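Local coordinates for ADP-ribosylation factor-binding protein GGA2 (PDB 3MNM) that may help regulate membrane traffic through the trans-Golgi network, this chain being its GAE (gamma-ear) domain, an Ig-like beta sandwich, at residues S16-R27 against E114-V123. Sequence-based numbering, arbitrary orientation.
Sequences SPNLKIEFEISR and ETAVFTLPNV
Ile-25 pushes its CD1 methyl against the extended tail at Leu-120 and Pro-121, meeting the CD corner of the proline ring; CD1 lies 3.4 Å from Pro-121 CD, closer than usual for two carbons. The same methyl touches Leu-120 CG and, more loosely, lies at the edge of the Phe-118 ring, near its plane. With CG1 beside the backbone N (chi1 -57°), the other branch, CG2, is left to meet Val-123 CG2 at 3.8 Å. Two residues earlier, Phe-23 turns its edge toward the face of Phe-118 in an offset edge-to-face pair, ring planes at 87° and centroids 5.2 Å apart. This apolar seam joins the two sheets of the sandwich, strand 19-27 from one and the tail following strand 110-117 from the other; Val-13 and Thr-11 of strand 10-15 also pack against it.

Both ends are polar and partly exposed, and water enters at one. There, Ser-16 OG donates to Glu-114 OE2 (2.6 Å), arriving from above the carboxylate plane, while it accepts from Asn-18 N (an ST turn) and Leu-19 N (an ST motif). Tyr-105 OH also bonds OE2, and a water links Glu-114 OE1 to Leu-19 O. At the other end, Arg-27, bent at chi3 (-67°), presents its guanidinium edge to the C-terminal carboxylate: NE donates to Val-123 O at 2.7 Å from above the carbonyl plane, and NH1 adds a weak bond. NE also forms a salt bridge with Val-123 OXT, while NH2 bonds Ser-29 O and Ala-89 O. A leucine here would probably leave the terminal carboxylate without its counter-charge and the tail freer to swing. The chemistry thus implies an apolar centre bridging the sheets, with the chain end held by both Val-123 packing and charge pairing.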
ATOM      1  N   SER A  16       9.625  -6.424   4.119  1.00 15.03           N
ATOM      2  CA  SER A  16      10.315  -7.587   3.622  1.00 13.81           C
ATOM      3  C   SER A  16      11.800  -7.236   3.547  1.00 14.95           C
ATOM      4  O   SER A  16      12.194  -6.153   3.978  1.00 18.71           O
ATOM      5  CB  SER A  16       9.773  -7.972   2.242  1.00 17.19           C
ATOM      6  OG  SER A  16      10.257  -7.072   1.249  1.00 17.18           O
ATOM      7  N   PRO A  17      12.624  -8.148   3.018  1.00 15.07           N
ATOM      8  CA  PRO A  17      14.048  -7.818   2.866  1.00 17.43           C
ATOM      9  C   PRO A  17      14.251  -6.623   1.936  1.00 23.38           C
ATOM     10  O   PRO A  17      15.249  -5.914   2.063  1.00 19.13           O
ATOM     11  CB  PRO A  17      14.634  -9.076   2.222  1.00 20.51           C
ATOM     12  CG  PRO A  17      13.683 -10.191   2.627  1.00 22.12           C
ATOM     13  CD  PRO A  17      12.329  -9.545   2.654  1.00 17.28           C
ATOM     14  N   ASN A  18      13.314  -6.398   1.018  1.00 15.58           N
ATOM     15  CA  ASN A  18      13.504  -5.352  -0.002  1.00 14.03           C
ATOM     16  C   ASN A  18      12.572  -4.154   0.114  1.00 17.37           C
ATOM     17  O   ASN A  18      12.879  -3.088  -0.417  1.00 15.97           O
ATOM     18  CB  ASN A  18      13.303  -5.925  -1.401  1.00 15.93           C
ATOM     19  CG  ASN A  18      14.154  -7.135  -1.667  1.00 24.18           C
ATOM     20  OD1 ASN A  18      15.358  -7.122  -1.429  1.00 24.84           O
ATOM     21  ND2 ASN A  18      13.532  -8.191  -2.191  1.00 29.57           N
ATOM     22  N   LEU A  19      11.418  -4.325   0.762  1.00 13.72           N
ATOM     23  CA  LEU A  19      10.327  -3.375   0.586  1.00 11.59           C
ATOM     24  C   LEU A  19       9.528  -3.162   1.859  1.00 15.55           C
ATOM     25  O   LEU A  19       9.095  -4.123   2.508  1.00 16.64           O
ATOM     26  CB  LEU A  19       9.375  -3.855  -0.528  1.00 10.70           C
ATOM     27  CG  LEU A  19       8.195  -2.936  -0.877  1.00 11.91           C
ATOM     28  CD1 LEU A  19       8.691  -1.638  -1.542  1.00 16.31           C
ATOM     29  CD2 LEU A  19       7.169  -3.631  -1.781  1.00 11.64           C
ATOM     30  N   LYS A  20       9.327  -1.900   2.192  1.00 11.92           N
ATOM     31  CA  LYS A  20       8.483  -1.523   3.316  1.00 14.16           C
ATOM     32  C   LYS A  20       7.203  -0.874   2.793  1.00 18.14           C
ATOM     33  O   LYS A  20       7.257   0.039   1.977  1.00 15.27           O
ATOM     34  CB  LYS A  20       9.243  -0.569   4.239  1.00 16.22           C
ATOM     35  CG  LYS A  20       8.422   0.006   5.386  1.00 21.01           C
ATOM     36  CD  LYS A  20       9.234   1.095   6.097  1.00 25.14           C
ATOM     37  CE  LYS A  20       9.214   0.967   7.604  1.00 40.39           C
ATOM     38  NZ  LYS A  20      10.096   2.016   8.230  1.00 37.07           N
ATOM     39  N   ILE A  21       6.048  -1.366   3.245  1.00 12.40           N
ATOM     40  CA  ILE A  21       4.765  -0.803   2.838  1.00 11.03           C
ATOM     41  C   ILE A  21       4.064  -0.238   4.053  1.00 16.72           C
ATOM     42  O   ILE A  21       3.923  -0.935   5.061  1.00 14.92           O
ATOM     43  CB  ILE A  21       3.826  -1.858   2.191  1.00 10.72           C
ATOM     44  CG1 ILE A  21       4.533  -2.616   1.054  1.00 12.46           C
ATOM     45  CG2 ILE A  21       2.494  -1.189   1.748  1.00 11.75           C
ATOM     46  CD1 ILE A  21       3.696  -3.766   0.445  1.00 11.67           C
ATOM     47  N   GLU A  22       3.639   1.019   3.964  1.00 11.76           N
ATOM     48  CA  GLU A  22       2.874   1.666   5.032  1.00 14.45           C
ATOM     49  C   GLU A  22       1.593   2.313   4.502  1.00 17.92           C
ATOM     50  O   GLU A  22       1.543   2.752   3.355  1.00 13.78           O
ATOM     51  CB  GLU A  22       3.723   2.739   5.727  1.00 16.01           C
ATOM     52  CG  GLU A  22       4.990   2.218   6.369  1.00 15.30           C
ATOM     53  CD  GLU A  22       5.927   3.340   6.774  1.00 23.93           C
ATOM     54  OE1 GLU A  22       6.301   4.147   5.894  1.00 19.85           O
ATOM     55  OE2 GLU A  22       6.290   3.423   7.971  1.00 22.00           O
ATOM     56  N   PHE A  23       0.560   2.373   5.344  1.00 14.88           N
ATOM     57  CA  PHE A  23      -0.648   3.120   5.022  1.00 16.70           C
ATOM     58  C   PHE A  23      -0.774   4.318   5.955  1.00 20.10           C
ATOM     59  O   PHE A  23      -0.482   4.220   7.148  1.00 19.88           O
ATOM     60  CB  PHE A  23      -1.917   2.288   5.226  1.00 17.17           C
ATOM     61  CG  PHE A  23      -2.092   1.148   4.254  1.00 17.98           C
ATOM     62  CD1 PHE A  23      -2.973   0.120   4.547  1.00 16.30           C
ATOM     63  CD2 PHE A  23      -1.400   1.105   3.061  1.00 19.90           C
ATOM     64  CE1 PHE A  23      -3.155  -0.945   3.662  1.00 18.34           C
ATOM     65  CE2 PHE A  23      -1.574   0.047   2.177  1.00 21.72           C
ATOM     66  CZ  PHE A  23      -2.454  -0.976   2.478  1.00 21.05           C
ATOM     67  N   GLU A  24      -1.210   5.440   5.405  1.00 15.62           N
ATOM     68  CA  GLU A  24      -1.754   6.526   6.215  1.00 16.08           C
ATOM     69  C   GLU A  24      -3.266   6.455   6.088  1.00 22.88           C
ATOM     70  O   GLU A  24      -3.812   6.618   4.995  1.00 19.24           O
ATOM     71  CB  GLU A  24      -1.202   7.894   5.779  1.00 17.04           C
ATOM     72  CG  GLU A  24       0.184   8.212   6.342  1.00 27.12           C
ATOM     73  CD  GLU A  24       0.738   9.570   5.895  1.00 30.71           C
ATOM     74  OE1 GLU A  24       0.006  10.348   5.243  1.00 25.30           O
ATOM     75  OE2 GLU A  24       1.922   9.849   6.188  1.00 29.94           O
ATOM     76  N   ILE A  25      -3.942   6.183   7.208  1.00 16.76           N
ATOM     77  CA  ILE A  25      -5.382   5.980   7.209  1.00 15.52           C
ATOM     78  C   ILE A  25      -6.055   7.051   8.049  1.00 26.62           C
ATOM     79  O   ILE A  25      -5.651   7.289   9.185  1.00 23.80           O
ATOM     80  CB  ILE A  25      -5.750   4.590   7.771  1.00 20.74           C
ATOM     81  CG1 ILE A  25      -5.041   3.493   6.971  1.00 23.05           C
ATOM     82  CG2 ILE A  25      -7.280   4.373   7.781  1.00 21.53           C
ATOM     83  CD1 ILE A  25      -5.139   2.124   7.606  1.00 34.38           C
ATOM     84  N   SER A  26      -7.071   7.695   7.485  1.00 20.86           N
ATOM     85  CA  SER A  26      -7.840   8.696   8.227  1.00 28.19           C
ATOM     86  C   SER A  26      -9.315   8.656   7.847  1.00 32.08           C
ATOM     87  O   SER A  26      -9.666   8.308   6.724  1.00 27.10           O
ATOM     88  CB  SER A  26      -7.271  10.096   7.993  1.00 26.85           C
ATOM     89  OG  SER A  26      -7.320  10.460   6.621  1.00 29.15           O
ATOM     90  N   ARG A  27     -10.190   9.004   8.783  1.00 28.24           N
ATOM     91  CA  ARG A  27     -11.604   9.067   8.457  1.00 32.33           C
ATOM     92  C   ARG A  27     -11.975  10.487   8.074  1.00 34.73           C
ATOM     93  O   ARG A  27     -11.549  11.445   8.717  1.00 39.39           O
ATOM     94  CB  ARG A  27     -12.478   8.568   9.610  1.00 33.61           C
ATOM     95  CG  ARG A  27     -13.968   8.694   9.329  1.00 34.08           C
ATOM     96  CD  ARG A  27     -14.798   7.927  10.342  1.00 39.33           C
ATOM     97  NE  ARG A  27     -14.603   6.486  10.222  1.00 38.76           N
ATOM     98  CZ  ARG A  27     -15.206   5.731   9.309  1.00 36.85           C
ATOM     99  NH1 ARG A  27     -14.977   4.426   9.266  1.00 38.05           N
ATOM    100  NH2 ARG A  27     -16.036   6.284   8.432  1.00 37.24           N
ATOM    101  N   GLU A 114       5.094 -10.197  -2.822  1.00 14.63           N
ATOM    102  CA  GLU A 114       4.671 -10.300  -1.428  1.00 12.08           C
ATOM    103  C   GLU A 114       3.164 -10.125  -1.398  1.00 13.68           C
ATOM    104  O   GLU A 114       2.612  -9.370  -2.185  1.00 11.69           O
ATOM    105  CB  GLU A 114       5.360  -9.232  -0.580  1.00 16.36           C
ATOM    106  CG  GLU A 114       6.875  -9.405  -0.537  1.00 20.60           C
ATOM    107  CD  GLU A 114       7.635  -8.088  -0.572  1.00 16.91           C
ATOM    108  OE1 GLU A 114       7.012  -7.023  -0.454  1.00 18.61           O
ATOM    109  OE2 GLU A 114       8.865  -8.132  -0.714  1.00 18.81           O
ATOM    110  N   THR A 115       2.488 -10.854  -0.509  1.00 10.80           N
ATOM    111  CA  THR A 115       1.043 -10.735  -0.403  1.00 10.84           C
ATOM    112  C   THR A 115       0.623 -10.947   1.047  1.00 11.51           C
ATOM    113  O   THR A 115       1.342 -11.604   1.814  1.00 13.52           O
ATOM    114  CB  THR A 115       0.315 -11.825  -1.235  1.00 19.50           C
ATOM    115  OG1 THR A 115       0.368 -13.072  -0.524  1.00 16.78           O
ATOM    116  CG2 THR A 115       0.939 -12.011  -2.596  1.00 19.91           C
ATOM    117  N   ALA A 116      -0.505 -10.356   1.431  1.00 11.72           N
ATOM    118  CA  ALA A 116      -1.118 -10.619   2.749  1.00 14.75           C
ATOM    119  C   ALA A 116      -2.547 -10.117   2.832  1.00 24.47           C
ATOM    120  O   ALA A 116      -3.052  -9.456   1.925  1.00 17.26           O
ATOM    121  CB  ALA A 116      -0.326  -9.971   3.861  1.00 13.30           C
ATOM    122  N   VAL A 117      -3.172 -10.432   3.968  1.00 26.34           N
ATOM    123  CA  VAL A 117      -4.426  -9.832   4.414  1.00 34.26           C
ATOM    124  C   VAL A 117      -4.163  -8.838   5.560  1.00 30.20           C
ATOM    125  O   VAL A 117      -3.519  -9.184   6.559  1.00 37.67           O
ATOM    126  CB  VAL A 117      -5.369 -10.923   4.919  1.00 31.08           C
ATOM    127  CG1 VAL A 117      -6.002 -11.660   3.741  1.00 27.59           C
ATOM    128  CG2 VAL A 117      -4.593 -11.897   5.819  1.00 24.48           C
ATOM    129  N   PHE A 118      -4.654  -7.607   5.419  1.00 21.76           N
ATOM    130  CA  PHE A 118      -4.358  -6.540   6.385  1.00 26.56           C
ATOM    131  C   PHE A 118      -5.611  -5.922   7.018  1.00 30.64           C
ATOM    132  O   PHE A 118      -6.524  -5.474   6.320  1.00 29.35           O
ATOM    133  CB  PHE A 118      -3.496  -5.440   5.738  1.00 28.28           C
ATOM    134  CG  PHE A 118      -3.263  -4.241   6.626  1.00 24.18           C
ATOM    135  CD1 PHE A 118      -2.232  -4.237   7.556  1.00 27.68           C
ATOM    136  CD2 PHE A 118      -4.074  -3.117   6.529  1.00 27.96           C
ATOM    137  CE1 PHE A 118      -2.018  -3.136   8.373  1.00 28.67           C
ATOM    138  CE2 PHE A 118      -3.870  -2.014   7.346  1.00 29.44           C
ATOM    139  CZ  PHE A 118      -2.839  -2.020   8.267  1.00 31.57           C
ATOM    140  N   THR A 119      -5.641  -5.895   8.348  1.00 31.11           N
ATOM    141  CA  THR A 119      -6.768  -5.324   9.081  1.00 27.32           C
ATOM    142  C   THR A 119      -6.515  -3.863   9.442  1.00 28.55           C
ATOM    143  O   THR A 119      -5.567  -3.543  10.154  1.00 30.38           O
ATOM    144  CB  THR A 119      -7.091  -6.145  10.346  1.00 34.17           C
ATOM    145  OG1 THR A 119      -7.560  -7.445   9.962  1.00 28.60           O
ATOM    146  CG2 THR A 119      -8.177  -5.448  11.168  1.00 39.47           C
ATOM    147  N   LEU A 120      -7.365  -2.978   8.934  1.00 28.65           N
ATOM    148  CA  LEU A 120      -7.207  -1.553   9.174  1.00 29.86           C
ATOM    149  C   LEU A 120      -7.457  -1.204  10.634  1.00 42.11           C
ATOM    150  O   LEU A 120      -8.315  -1.808  11.284  1.00 40.19           O
ATOM    151  CB  LEU A 120      -8.149  -0.735   8.283  1.00 30.94           C
ATOM    152  CG  LEU A 120      -7.650  -0.351   6.886  1.00 34.58           C
ATOM    153  CD1 LEU A 120      -7.293  -1.583   6.078  1.00 38.47           C
ATOM    154  CD2 LEU A 120      -8.687   0.497   6.154  1.00 38.15           C
ATOM    155  N   PRO A 121      -6.700  -0.230  11.158  1.00 39.61           N
ATOM    156  CA  PRO A 121      -7.018   0.313  12.480  1.00 44.06           C
ATOM    157  C   PRO A 121      -8.367   1.003  12.414  1.00 49.46           C
ATOM    158  O   PRO A 121      -8.764   1.490  11.354  1.00 41.23           O
ATOM    159  CB  PRO A 121      -5.911   1.346  12.715  1.00 39.13           C
ATOM    160  CG  PRO A 121      -5.409   1.696  11.357  1.00 38.89           C
ATOM    161  CD  PRO A 121      -5.536   0.435  10.549  1.00 35.92           C
ATOM    162  N   ASN A 122      -9.073   1.044  13.534  1.00 53.85           N
ATOM    163  CA  ASN A 122     -10.371   1.690  13.553  1.00 54.14           C
ATOM    164  C   ASN A 122     -10.216   3.201  13.438  1.00 52.17           C
ATOM    165  O   ASN A 122      -9.554   3.835  14.263  1.00 57.44           O
ATOM    166  CB  ASN A 122     -11.144   1.305  14.815  1.00 62.63           C
ATOM    167  CG  ASN A 122     -11.309  -0.199  14.958  1.00 66.55           C
ATOM    168  OD1 ASN A 122     -11.901  -0.859  14.099  1.00 67.37           O
ATOM    169  ND2 ASN A 122     -10.780  -0.751  16.046  1.00 70.99           N
ATOM    170  N   VAL A 123     -10.801   3.769  12.391  1.00 49.65           N
ATOM    171  CA  VAL A 123     -10.841   5.215  12.230  1.00 43.99           C
ATOM    172  C   VAL A 123     -12.290   5.653  12.093  1.00 44.24           C
ATOM    173  O   VAL A 123     -13.169   4.826  11.846  1.00 46.67           O
ATOM    174  CB  VAL A 123     -10.041   5.688  10.993  1.00 41.68           C
ATOM    175  CG1 VAL A 123      -8.544   5.513  11.224  1.00 39.99           C
ATOM    176  CG2 VAL A 123     -10.497   4.942   9.747  1.00 38.43           C
ATOM    177  OXT VAL A 123     -12.615   6.832  12.230  1.00 53.51           O
TER
HETATM  178  O   HOH W   1       6.729  -5.501   1.933  1.00 17.92           O